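Local coordinates for protein cDNA FLJ56608, highly similar to Homo sapiens chloride channel, calcium activated, family member 1 (CLCA1), mRNA (PDB 6PYO) that may help mediate calcium-activated chloride conductance and regulate mucus secretion, and is a secreted, self-cleaving metalloprotease, represented here by its calcium-binding von Willebrand factor type A (VWA) domain, at residues N125-S130 and S151-G156; S16-T21 and D114-T119; Q6-L11 and S59-I64; S53-Q58 and L91-T96; T136-P141 and Q145-L150. All coordinates share one frame; numbering follows the deposited sequence.

All five contacts lie within one VWA domain. Contact 5 is the most buried: strand 133-138 and helix 145-152 meet there through apolar groups. Contact 1 uses the same helix and is partly buried, with a lysine chain lying across a methionine methyl. Contacts 3 and 4 share strand 55-63 at the edge of the sheet. Contact 3 reaches past strand 45-51 and mixes methyls with two amides. Contact 4 lies at the surface and joins small side chains to helix 87-99. Contact 2 differs in chemistry: its loops bring hydroxyls and waters to calcium, with a carboxylate in the second shell. It touches contact 5 through Met19 and Leu139.

Contact 1: residues N125-S130 and S151-G156; sequences NEVKQS and SKMTGG
The terminal methyl of Met153 lies across the side chain of Lys128, with Met153 CE 3.2 Å from Lys128 CG. This is a squeezed carbon-carbon approach. Lys128 CD and CE are near the same methyl, with Lys128 CE at 3.8 Å from Met153 CE. The two chains lie roughly perpendicular. A bend at chi3 (-72°) folds Lys128 CE back beside the methyl. Next to this pair, Val127 CG1 meets Thr154 CG2 at 3.6 Å. The same valine methyl has a looser touch with Met153, CG1 to CE 4.2 Å.

The contact joins two neighbouring helices of the VWA alpha/beta fold. Val127 and Lys128 belong to helix 124-130. Met153 and Thr154 lie where the chain leaves the region of helix 145-152 and heads for strand 158-159.

That turn is well fixed. Thr154 OG1 is hydrogen-bonded to Leu150 O and to Ile134 N, consistent with CG2 being held against Val127. Ser151 O accepts from Thr154 N and Gly156 N, which come from opposite faces of its plane. Gly155 has a phi of 86°, where a side chain would press on the preceding carbonyl. On the helix 124-130 side, Val127 O accepts Ser130 OG on a lone pair at 2.8 Å. Val127 also packs on Leu91 and Phe95 of helix 87-99, and Glu126 forms a salt bridge to Arg92.

Contact 2: residues S16-T21 and D114-T119; sequences SGSMAT and DGEDNT. With CA (calcium ion), chain C.
Ser18 and Asp114 meet at the metal-ion-dependent adhesion site (MIDAS) of the VWA domain. Ser18 OG donates to Asp114 OD2 at 2.6 Å, on the syn lone pair of that oxygen. The same hydroxyl oxygen binds the calcium ion at 2.1 Å. Ser16 OG is the second serine ligand, 2.3 Å from the calcium. Thr85 and two waters add further ligands, with each water oxygen 2.4 Å from the ion.

Asp114 is a second-shell residue: its OD1 stays 4.0 Å from the calcium. Its chi1 of 60° turns the carboxylate back over its own loop. There OD1 accepts from Glu116 N in an Asx turn, at 3.0 Å and 167°. Asp14, Ser16 and Ser18 form the DxSxS sequence of the MIDAS, at the end of strand 8-14. Asp14 is hydrogen-bonded to Ser16 OG. Water 1 ties the ion to the other loop by donating to Glu116 O at 2.6 Å.

Replacing Asp114 with an alanine would probably leave Ser18 OG without its acceptor and Arg24 without one of its two carboxylate partners, while the loop lost its Asx turn. Arg24 makes salt bridges to both Asp114 OD2 and Glu116 OE2, bracing the two acidic side chains. Met19, buried against Leu28 and Leu139, lies beside Asp114. Its SD is 3.5 Å from Asp114 N, a buried amide with no hydrogen-bond partner in the model.

Contact 3: residues Q6-L11 and S59-I64; sequences QRIVCL and SELIQI
Gln6 meets Gln63 through their amide nitrogens, NE2 to NE2 3.2 Å. Both are donors, so the pair is close without a hydrogen bond. The two chains meet roughly perpendicular, and the amide planes are 87° apart. Each amide is held by other partners. Gln6 OE1 is bonded to Thr2 OG1 and Trp45 NE1. Gln63 NE2 is bonded to Gly43 O, and its OE1 to Asn65 ND2. Gln63 is extended, with chi1 at -155° and chi2 at 179°, and this carries its amide over to Gln6.

At Ile8 the contact becomes apolar. Ile8 CG2 faces Leu61 CD2 at 4.3 Å, a loose touch between methyls. The next residue, Val9, takes part through its backbone, with Val9 O 4.0 Å from Leu61 CD2. One leucine methyl thus spans two successive residues of strand 8-14. No hydrogen bond links the two segments, because they are not adjacent in the sheet.

Strand 45-51 runs between them. Val9 is backbone-bonded to Trp45 and Gly47 of that strand. Ile8 and Cys10 are backbone-bonded to Glu108 of strand 108-113, on the other edge of strand 8-14. This places strand 8-14 inside the central sheet of the VWA fold. Strand 55-63 is at the sheet's border and is the antiparallel member. Ile8 and Leu61 both pack under helix 87-99, on Ile98 and Val97 respectively. Val9 and Leu11 touch Phe35 of helix 24-39.

Contact 4: residues S53-Q58 and L91-T96; sequences SAAHVQ and LRSAFT
Chi1 of Ser93 is 175°, which sets OG opposite the backbone N and brings it within reach of Val57 CG2. In Val57 a chi1 of -177° puts CG2 beside the backbone N, and this is the branch that reaches the serine. Val57 CG2 and Ser93 OG are 3.7 Å apart. Ala55 has no torsion to adjust. Its CB points at the helix and meets Ser93 CB at 3.3 Å, closer than usual for two carbons. Ser93 OG is also near this methyl, 3.6 Å from Ala55 CB. The one serine therefore rests against two residues spaced two apart on the same strand.

Helix 87-99 is laid here against strand 55-63, the border strand of the VWA sheet. Val49 of the adjoining strand 45-51 touches both Ala55 and Ser93. The contact is small and lies at the surface, with Val57 exposed.

The backbones come within 6.2 Å, measured from Ala55 CA to Ser93 CA. Only small groups stand between them. With no hydrogen bond across, the contact depends on close fit rather than on polar pairing.

Contact 5: residues T136-P141 and Q145-L150; sequences TVALGP and QELEEL
Leu147 packs on Thr136 and Ala138 inside a beta-alpha-beta unit made of strand 133-138, helix 145-152 and strand 158-159. Over residues 136-138 and 145-150, strand and helix run roughly antiparallel, at 152°, with axes 8.8 Å apart at closest approach.

Apolar contacts carry the interface. The two methyls of Leu147 divide the work. CD1 lies 3.8 Å from Thr136 CG2, and CD2 lies 3.9 Å from Ala138 CB. Leucine CG stands opposite the backbone N (chi1 -175°), which sends the fork down onto the strand. The Thr136 and Leu147 side chains lie alongside one another, pointing opposite ways. Leu150 CB adds a looser touch, 4.4 Å from Thr136 CG2. An alanine in place of Leu147 is likely to open a gap over Thr136 and Ala138 and to cost the packing on Leu111 and Thr113 of strand 108-113.

Polar bonds flank the apolar patch. The hydroxyl of Thr136, OG1, is hydrogen-bonded to Ser151 OG on helix 145-152. Backbone bonds of Thr136 and Ala138 to Thr159 secure the neighbouring strand. The methyl of the same threonine, Thr136 CG2, makes a van der Waals touch 3.7 Å from Leu147 O.

Contact 1: residues N125-S130 and S151-G156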
# COMPACT_ATOMS: atom_id res chain seq x y z
N ASN A 125 -16.97 1.14 -3.03
CA ASN A 125 -17.60 2.41 -2.67
C ASN A 125 -16.63 3.31 -1.90
O ASN A 125 -16.35 4.44 -2.32
CB ASN A 125 -18.87 2.14 -1.85
CG ASN A 125 -19.60 3.42 -1.47
OD1 ASN A 125 -20.10 4.14 -2.34
ND2 ASN A 125 -19.67 3.70 -0.17
N GLU A 126 -16.12 2.82 -0.77
CA GLU A 126 -15.23 3.64 0.05
C GLU A 126 -14.04 4.13 -0.77
O GLU A 126 -13.63 5.30 -0.65
CB GLU A 126 -14.73 2.83 1.26
CG GLU A 126 -15.78 2.43 2.25
CD GLU A 126 -15.35 1.23 3.08
OE1 GLU A 126 -15.54 0.08 2.62
OE2 GLU A 126 -14.81 1.43 4.18
N VAL A 127 -13.51 3.25 -1.62
CA VAL A 127 -12.37 3.60 -2.45
C VAL A 127 -12.75 4.71 -3.42
O VAL A 127 -12.06 5.74 -3.52
CB VAL A 127 -11.85 2.35 -3.17
CG1 VAL A 127 -11.08 2.74 -4.40
CG2 VAL A 127 -10.99 1.53 -2.20
N LYS A 128 -13.88 4.53 -4.12
CA LYS A 128 -14.33 5.58 -5.02
C LYS A 128 -14.53 6.86 -4.24
O LYS A 128 -14.09 7.93 -4.68
CB LYS A 128 -15.62 5.16 -5.76
CG LYS A 128 -15.41 4.21 -6.96
CD LYS A 128 -16.74 3.63 -7.53
CE LYS A 128 -17.39 2.57 -6.60
NZ LYS A 128 -18.41 1.65 -7.24
N GLN A 129 -15.09 6.76 -3.03
CA GLN A 129 -15.38 7.98 -2.28
C GLN A 129 -14.09 8.66 -1.85
O GLN A 129 -14.07 9.88 -1.65
CB GLN A 129 -16.23 7.68 -1.05
CG GLN A 129 -17.51 8.47 -0.98
CD GLN A 129 -18.58 7.91 -1.89
OE1 GLN A 129 -18.89 8.49 -2.93
NE2 GLN A 129 -19.15 6.78 -1.50
N SER A 130 -13.02 7.88 -1.69
CA SER A 130 -11.82 8.44 -1.07
C SER A 130 -11.14 9.44 -2.00
O SER A 130 -10.55 10.41 -1.52
CB SER A 130 -10.85 7.34 -0.67
OG SER A 130 -10.16 6.78 -1.77
N SER A 151 -7.03 -0.35 -9.39
CA SER A 151 -6.25 0.63 -10.14
C SER A 151 -7.09 1.37 -11.19
O SER A 151 -7.08 2.62 -11.26
CB SER A 151 -5.06 -0.05 -10.82
OG SER A 151 -4.10 -0.46 -9.87
N LYS A 152 -7.79 0.63 -12.04
CA LYS A 152 -8.51 1.26 -13.14
C LYS A 152 -9.48 2.32 -12.66
O LYS A 152 -9.61 3.38 -13.28
CB LYS A 152 -9.23 0.19 -13.96
CG LYS A 152 -8.30 -0.56 -14.89
CD LYS A 152 -9.05 -1.44 -15.87
CE LYS A 152 -8.30 -1.51 -17.21
NZ LYS A 152 -6.83 -1.76 -17.03
N MET A 153 -10.16 2.08 -11.55
CA MET A 153 -11.20 3.01 -11.13
C MET A 153 -10.67 4.20 -10.35
O MET A 153 -11.46 5.07 -9.96
CB MET A 153 -12.22 2.30 -10.26
CG MET A 153 -11.65 1.88 -8.91
SD MET A 153 -12.52 0.53 -8.08
CE MET A 153 -13.80 1.42 -7.25
N THR A 154 -9.38 4.24 -10.06
CA THR A 154 -8.81 5.34 -9.29
C THR A 154 -7.72 6.07 -10.05
O THR A 154 -7.20 7.07 -9.53
CB THR A 154 -8.22 4.85 -7.96
OG1 THR A 154 -7.17 3.92 -8.25
CG2 THR A 154 -9.25 4.22 -7.14
N GLY A 155 -7.36 5.59 -11.24
CA GLY A 155 -6.33 6.20 -12.04
C GLY A 155 -4.94 5.72 -11.70
O GLY A 155 -3.97 6.35 -12.15
N GLY A 156 -4.81 4.62 -10.92
CA GLY A 156 -3.52 4.19 -10.45
C GLY A 156 -2.81 3.38 -11.48
O GLY A 156 -3.42 2.95 -12.44

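Contact 2: residues S16-T21 and D114-T119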
# COMPACT_ATOMS: atom_id res chain seq x y z
N SER A 16 0.09 -11.69 4.33
CA SER A 16 -0.75 -12.85 4.60
C SER A 16 -0.01 -14.14 4.27
O SER A 16 1.06 -14.14 3.66
CB SER A 16 -2.05 -12.75 3.81
OG SER A 16 -1.84 -12.82 2.40
N GLY A 17 -0.61 -15.28 4.66
CA GLY A 17 0.08 -16.55 4.52
C GLY A 17 0.42 -16.91 3.08
O GLY A 17 1.46 -17.52 2.82
N SER A 18 -0.47 -16.58 2.14
CA SER A 18 -0.18 -16.86 0.73
C SER A 18 1.12 -16.22 0.29
O SER A 18 1.77 -16.71 -0.63
CB SER A 18 -1.30 -16.37 -0.20
OG SER A 18 -1.64 -15.00 0.00
N MET A 19 1.49 -15.09 0.91
CA MET A 19 2.71 -14.40 0.53
C MET A 19 3.95 -15.20 0.87
O MET A 19 5.03 -14.87 0.38
CB MET A 19 2.74 -13.02 1.21
CG MET A 19 1.66 -12.09 0.67
SD MET A 19 1.94 -11.63 -1.08
CE MET A 19 3.28 -10.48 -0.83
N ALA A 20 3.82 -16.26 1.68
CA ALA A 20 4.95 -17.14 1.95
C ALA A 20 5.31 -17.97 0.73
O ALA A 20 6.41 -18.51 0.66
CB ALA A 20 4.65 -18.06 3.14
N THR A 21 4.41 -18.08 -0.25
CA THR A 21 4.68 -18.87 -1.44
C THR A 21 5.82 -18.28 -2.24
O THR A 21 5.91 -17.06 -2.43
CB THR A 21 3.45 -18.93 -2.35
OG1 THR A 21 2.33 -19.43 -1.64
CG2 THR A 21 3.71 -19.84 -3.56
N ASP A 114 -0.23 -10.34 -3.52
CA ASP A 114 -0.46 -11.38 -4.53
C ASP A 114 -1.87 -11.33 -5.09
O ASP A 114 -2.16 -12.01 -6.09
CB ASP A 114 -0.13 -12.80 -3.99
CG ASP A 114 -0.96 -13.23 -2.79
OD1 ASP A 114 -2.11 -12.80 -2.58
OD2 ASP A 114 -0.42 -14.05 -2.04
N GLY A 115 -2.77 -10.54 -4.50
CA GLY A 115 -4.09 -10.36 -5.04
C GLY A 115 -5.07 -11.50 -4.84
O GLY A 115 -6.18 -11.44 -5.37
N GLU A 116 -4.72 -12.50 -4.04
CA GLU A 116 -5.56 -13.67 -3.82
C GLU A 116 -6.58 -13.36 -2.73
O GLU A 116 -6.48 -13.80 -1.59
CB GLU A 116 -4.68 -14.86 -3.47
CG GLU A 116 -3.82 -15.22 -4.64
CD GLU A 116 -2.78 -16.26 -4.34
OE1 GLU A 116 -2.78 -16.75 -3.20
OE2 GLU A 116 -1.96 -16.57 -5.25
N ASP A 117 -7.58 -12.57 -3.12
CA ASP A 117 -8.61 -12.05 -2.23
C ASP A 117 -9.86 -11.82 -3.06
O ASP A 117 -9.82 -11.05 -4.03
CB ASP A 117 -8.15 -10.75 -1.58
CG ASP A 117 -9.15 -10.18 -0.61
OD1 ASP A 117 -10.29 -10.72 -0.46
OD2 ASP A 117 -8.80 -9.16 0.02
N ASN A 118 -10.97 -12.48 -2.70
CA ASN A 118 -12.21 -12.40 -3.47
C ASN A 118 -13.25 -11.51 -2.79
O ASN A 118 -14.43 -11.54 -3.14
CB ASN A 118 -12.77 -13.81 -3.72
CG ASN A 118 -13.11 -14.57 -2.44
OD1 ASN A 118 -12.60 -14.25 -1.37
ND2 ASN A 118 -13.96 -15.58 -2.57
N THR A 119 -12.83 -10.72 -1.81
CA THR A 119 -13.73 -9.81 -1.12
C THR A 119 -13.43 -8.34 -1.40
O THR A 119 -13.92 -7.47 -0.68
CB THR A 119 -13.65 -10.06 0.39
OG1 THR A 119 -12.53 -9.35 0.94
CG2 THR A 119 -13.50 -11.56 0.68
CA CA C . -3.27 -14.05 1.00
O HOH W 1 -4.92 -15.31 -0.21
O HOH W 2 -3.03 -12.21 -0.47

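Contact 3: residues Q6-L11 and S59-I64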
# COMPACT_ATOMS: atom_id res chain seq x y z
N GLN A 6 2.70 18.57 -1.61
CA GLN A 6 3.47 17.41 -1.16
C GLN A 6 2.67 16.13 -1.37
O GLN A 6 1.47 16.06 -1.07
CB GLN A 6 3.86 17.54 0.32
CG GLN A 6 4.61 18.85 0.59
CD GLN A 6 4.45 19.32 2.03
OE1 GLN A 6 3.36 19.19 2.62
NE2 GLN A 6 5.50 19.89 2.59
N ARG A 7 3.34 15.16 -1.96
CA ARG A 7 2.77 13.86 -2.20
C ARG A 7 2.39 13.21 -0.88
O ARG A 7 3.12 13.31 0.09
CB ARG A 7 3.80 12.98 -2.91
CG ARG A 7 3.32 11.57 -3.27
CD ARG A 7 4.42 10.82 -4.01
NE ARG A 7 3.90 9.84 -4.93
CZ ARG A 7 4.66 9.03 -5.64
NH1 ARG A 7 5.98 9.09 -5.49
NH2 ARG A 7 4.14 8.15 -6.46
N ILE A 8 1.26 12.51 -0.86
CA ILE A 8 0.84 11.67 0.24
C ILE A 8 0.77 10.25 -0.27
O ILE A 8 0.08 9.98 -1.24
CB ILE A 8 -0.54 12.08 0.80
CG1 ILE A 8 -0.51 13.51 1.32
CG2 ILE A 8 -0.95 11.00 1.84
CD1 ILE A 8 -1.89 14.09 1.50
N VAL A 9 1.46 9.33 0.39
CA VAL A 9 1.55 7.95 -0.08
C VAL A 9 1.47 7.05 1.13
O VAL A 9 2.11 7.32 2.14
CB VAL A 9 2.87 7.67 -0.84
CG1 VAL A 9 2.79 6.33 -1.59
CG2 VAL A 9 3.15 8.73 -1.82
N CYS A 10 0.68 5.99 1.02
CA CYS A 10 0.62 4.95 2.03
C CYS A 10 0.95 3.63 1.36
O CYS A 10 0.27 3.23 0.42
CB CYS A 10 -0.75 4.89 2.72
SG CYS A 10 -0.57 3.97 4.30
N LEU A 11 2.03 3.01 1.80
CA LEU A 11 2.30 1.64 1.44
C LEU A 11 1.29 0.75 2.16
O LEU A 11 1.10 0.87 3.39
CB LEU A 11 3.72 1.25 1.84
CG LEU A 11 4.84 1.50 0.88
CD1 LEU A 11 4.67 2.95 0.38
CD2 LEU A 11 6.20 1.27 1.48
N SER A 59 3.59 2.56 10.25
CA SER A 59 4.01 3.95 10.41
C SER A 59 2.89 4.89 10.00
O SER A 59 2.30 4.74 8.91
CB SER A 59 5.27 4.27 9.60
OG SER A 59 5.61 5.64 9.73
N GLU A 60 2.56 5.81 10.90
CA GLU A 60 1.78 6.97 10.55
C GLU A 60 2.50 7.76 9.46
O GLU A 60 3.67 7.50 9.12
CB GLU A 60 1.56 7.85 11.78
CG GLU A 60 0.96 7.11 12.97
CD GLU A 60 -0.55 6.98 12.89
OE1 GLU A 60 -1.18 6.77 13.96
OE2 GLU A 60 -1.11 7.08 11.77
N LEU A 61 1.82 8.74 8.92
CA LEU A 61 2.45 9.59 7.92
C LEU A 61 3.69 10.22 8.53
O LEU A 61 3.63 10.88 9.56
CB LEU A 61 1.49 10.66 7.45
CG LEU A 61 0.34 10.22 6.55
CD1 LEU A 61 -0.37 11.50 6.11
CD2 LEU A 61 0.84 9.40 5.37
N ILE A 62 4.85 9.97 7.92
CA ILE A 62 6.03 10.76 8.22
C ILE A 62 6.59 11.33 6.91
O ILE A 62 6.37 10.79 5.82
CB ILE A 62 7.09 9.95 8.98
CG1 ILE A 62 7.70 8.86 8.11
CG2 ILE A 62 6.51 9.29 10.22
CD1 ILE A 62 9.22 8.74 8.33
N GLN A 63 7.26 12.47 7.04
CA GLN A 63 7.76 13.18 5.89
C GLN A 63 9.18 12.70 5.56
O GLN A 63 9.98 12.42 6.46
CB GLN A 63 7.73 14.68 6.17
CG GLN A 63 7.66 15.51 4.89
CD GLN A 63 7.61 16.94 5.22
OE1 GLN A 63 7.97 17.33 6.33
NE2 GLN A 63 7.14 17.76 4.29
N ILE A 64 9.46 12.55 4.27
CA ILE A 64 10.79 12.13 3.82
C ILE A 64 11.62 13.39 3.62
O ILE A 64 11.40 14.13 2.66
CB ILE A 64 10.71 11.33 2.51
CG1 ILE A 64 9.79 10.12 2.64
CG2 ILE A 64 12.16 10.90 2.08
CD1 ILE A 64 10.07 9.29 3.82

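Contact 4: residues S53-Q58 and L91-T96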
# COMPACT_ATOMS: atom_id res chain seq x y z
N SER A 53 -5.54 -10.72 7.84
CA SER A 53 -6.98 -10.56 8.01
C SER A 53 -7.34 -9.21 8.64
O SER A 53 -8.49 -8.78 8.52
CB SER A 53 -7.56 -11.71 8.88
OG SER A 53 -6.94 -11.79 10.16
N ALA A 54 -6.38 -8.53 9.26
CA ALA A 54 -6.57 -7.19 9.80
C ALA A 54 -5.36 -6.34 9.43
O ALA A 54 -4.31 -6.85 9.03
CB ALA A 54 -6.75 -7.25 11.34
N ALA A 55 -5.49 -5.03 9.59
CA ALA A 55 -4.42 -4.09 9.22
C ALA A 55 -3.57 -3.71 10.43
O ALA A 55 -4.09 -3.54 11.53
CB ALA A 55 -5.00 -2.82 8.60
N HIS A 56 -2.27 -3.53 10.20
CA HIS A 56 -1.33 -3.13 11.24
C HIS A 56 -0.59 -1.88 10.76
O HIS A 56 0.16 -1.94 9.78
CB HIS A 56 -0.38 -4.29 11.58
CG HIS A 56 -1.10 -5.60 11.75
ND1 HIS A 56 -1.90 -5.88 12.83
CD2 HIS A 56 -1.18 -6.68 10.93
CE1 HIS A 56 -2.44 -7.07 12.68
NE2 HIS A 56 -2.01 -7.58 11.54
N VAL A 57 -0.81 -0.76 11.44
CA VAL A 57 -0.09 0.46 11.07
C VAL A 57 1.37 0.30 11.46
O VAL A 57 1.70 0.27 12.64
CB VAL A 57 -0.70 1.70 11.74
CG1 VAL A 57 0.03 2.98 11.27
CG2 VAL A 57 -2.20 1.79 11.39
N GLN A 58 2.26 0.15 10.47
CA GLN A 58 3.68 0.17 10.78
C GLN A 58 4.18 1.60 10.95
O GLN A 58 5.12 1.84 11.71
CB GLN A 58 4.50 -0.53 9.70
CG GLN A 58 4.15 -1.93 9.46
CD GLN A 58 4.28 -2.77 10.75
OE1 GLN A 58 5.20 -2.59 11.52
NE2 GLN A 58 3.34 -3.66 10.98
N LEU A 91 -6.69 -1.20 3.03
CA LEU A 91 -7.02 0.08 2.41
C LEU A 91 -7.76 1.00 3.38
O LEU A 91 -7.44 2.19 3.49
CB LEU A 91 -7.82 -0.13 1.13
CG LEU A 91 -7.13 -0.92 0.03
CD1 LEU A 91 -8.08 -1.16 -1.15
CD2 LEU A 91 -5.84 -0.23 -0.44
N ARG A 92 -8.74 0.47 4.11
CA ARG A 92 -9.43 1.29 5.11
C ARG A 92 -8.43 1.85 6.12
O ARG A 92 -8.50 3.03 6.50
CB ARG A 92 -10.51 0.46 5.83
CG ARG A 92 -11.83 0.32 5.09
CD ARG A 92 -12.65 -0.90 5.57
NE ARG A 92 -13.62 -1.29 4.55
CZ ARG A 92 -14.11 -2.51 4.38
NH1 ARG A 92 -13.73 -3.50 5.18
NH2 ARG A 92 -14.97 -2.74 3.40
N SER A 93 -7.50 1.01 6.58
CA SER A 93 -6.49 1.50 7.51
C SER A 93 -5.62 2.59 6.88
O SER A 93 -5.27 3.58 7.53
CB SER A 93 -5.65 0.33 8.00
OG SER A 93 -4.60 0.78 8.80
N ALA A 94 -5.24 2.42 5.61
CA ALA A 94 -4.48 3.47 4.93
C ALA A 94 -5.25 4.79 4.92
O ALA A 94 -4.69 5.86 5.20
CB ALA A 94 -4.15 3.00 3.52
N PHE A 95 -6.54 4.73 4.61
CA PHE A 95 -7.36 5.94 4.59
C PHE A 95 -7.39 6.60 5.96
O PHE A 95 -7.30 7.83 6.07
CB PHE A 95 -8.79 5.64 4.11
CG PHE A 95 -8.87 5.15 2.69
CD1 PHE A 95 -7.82 5.34 1.82
CD2 PHE A 95 -10.01 4.49 2.23
CE1 PHE A 95 -7.89 4.88 0.49
CE2 PHE A 95 -10.07 4.02 0.93
CZ PHE A 95 -9.01 4.23 0.05
N THR A 96 -7.53 5.81 7.02
CA THR A 96 -7.46 6.36 8.37
C THR A 96 -6.10 6.99 8.64
O THR A 96 -6.00 8.05 9.28
CB THR A 96 -7.74 5.26 9.39
OG1 THR A 96 -8.93 4.57 9.01
CG2 THR A 96 -7.92 5.83 10.78

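Contact 5: residues T136-P141 and Q145-L150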
# COMPACT_ATOMS: atom_id res chain seq x y z
N THR A 136 -1.26 -0.71 -7.88
CA THR A 136 -1.22 -2.11 -7.49
C THR A 136 -0.01 -2.77 -8.12
O THR A 136 0.29 -2.53 -9.30
CB THR A 136 -2.52 -2.84 -7.89
OG1 THR A 136 -2.73 -2.76 -9.31
CG2 THR A 136 -3.72 -2.22 -7.20
N VAL A 137 0.72 -3.53 -7.32
CA VAL A 137 1.78 -4.41 -7.78
C VAL A 137 1.34 -5.83 -7.42
O VAL A 137 1.22 -6.18 -6.23
CB VAL A 137 3.14 -4.07 -7.18
CG1 VAL A 137 4.24 -4.84 -7.90
CG2 VAL A 137 3.43 -2.58 -7.27
N ALA A 138 1.04 -6.62 -8.45
CA ALA A 138 0.64 -8.01 -8.29
C ALA A 138 1.89 -8.86 -8.14
O ALA A 138 2.75 -8.85 -9.02
CB ALA A 138 -0.19 -8.45 -9.49
N LEU A 139 2.01 -9.57 -7.02
CA LEU A 139 3.23 -10.32 -6.75
C LEU A 139 3.05 -11.82 -6.99
O LEU A 139 4.01 -12.59 -6.89
CB LEU A 139 3.68 -10.05 -5.31
CG LEU A 139 4.07 -8.57 -5.14
CD1 LEU A 139 4.15 -8.15 -3.71
CD2 LEU A 139 5.39 -8.28 -5.87
N GLY A 140 1.85 -12.24 -7.32
CA GLY A 140 1.61 -13.60 -7.74
C GLY A 140 0.86 -13.59 -9.05
O GLY A 140 0.45 -12.53 -9.55
N PRO A 141 0.65 -14.77 -9.63
CA PRO A 141 -0.07 -14.88 -10.91
C PRO A 141 -1.56 -15.13 -10.78
O PRO A 141 -2.27 -15.10 -11.79
CB PRO A 141 0.62 -16.07 -11.57
CG PRO A 141 0.89 -17.00 -10.39
CD PRO A 141 1.17 -16.08 -9.18
N GLN A 145 -9.44 -10.32 -10.26
CA GLN A 145 -9.66 -9.22 -11.22
C GLN A 145 -9.96 -7.88 -10.53
O GLN A 145 -9.60 -6.81 -11.05
CB GLN A 145 -10.82 -9.59 -12.16
CG GLN A 145 -11.34 -8.45 -13.06
CD GLN A 145 -10.36 -8.02 -14.15
OE1 GLN A 145 -9.39 -8.72 -14.46
NE2 GLN A 145 -10.61 -6.86 -14.74
N GLU A 146 -10.54 -7.92 -9.33
CA GLU A 146 -10.79 -6.71 -8.56
C GLU A 146 -9.52 -5.91 -8.20
O GLU A 146 -9.64 -4.70 -7.97
CB GLU A 146 -11.57 -7.08 -7.29
CG GLU A 146 -13.03 -7.43 -7.52
CD GLU A 146 -13.27 -8.91 -7.80
OE1 GLU A 146 -12.30 -9.63 -8.14
OE2 GLU A 146 -14.42 -9.36 -7.68
N LEU A 147 -8.34 -6.53 -8.20
CA LEU A 147 -7.08 -5.80 -7.95
C LEU A 147 -6.82 -4.79 -9.06
O LEU A 147 -6.71 -3.57 -8.82
CB LEU A 147 -5.94 -6.82 -7.86
CG LEU A 147 -4.56 -6.28 -7.48
CD1 LEU A 147 -4.71 -5.71 -6.08
CD2 LEU A 147 -3.41 -7.24 -7.57
N GLU A 148 -6.75 -5.29 -10.31
CA GLU A 148 -6.73 -4.42 -11.48
C GLU A 148 -7.83 -3.37 -11.38
O GLU A 148 -7.59 -2.18 -11.59
CB GLU A 148 -6.90 -5.23 -12.77
CG GLU A 148 -7.19 -4.37 -14.03
CD GLU A 148 -7.42 -5.19 -15.32
OE1 GLU A 148 -6.42 -5.56 -15.99
OE2 GLU A 148 -8.60 -5.45 -15.66
N GLU A 149 -9.05 -3.79 -11.06
CA GLU A 149 -10.12 -2.80 -11.04
C GLU A 149 -9.89 -1.72 -9.99
O GLU A 149 -10.33 -0.58 -10.17
CB GLU A 149 -11.48 -3.47 -10.84
CG GLU A 149 -11.95 -4.30 -12.07
CD GLU A 149 -12.01 -3.50 -13.38
OE1 GLU A 149 -12.63 -2.42 -13.40
OE2 GLU A 149 -11.42 -3.96 -14.39
N LEU A 150 -9.24 -2.06 -8.87
CA LEU A 150 -8.86 -1.02 -7.92
C LEU A 150 -8.04 0.07 -8.61
O LEU A 150 -8.28 1.26 -8.43
CB LEU A 150 -8.04 -1.60 -6.77
CG LEU A 150 -8.80 -2.35 -5.68
CD1 LEU A 150 -7.81 -2.94 -4.67
CD2 LEU A 150 -9.79 -1.45 -4.97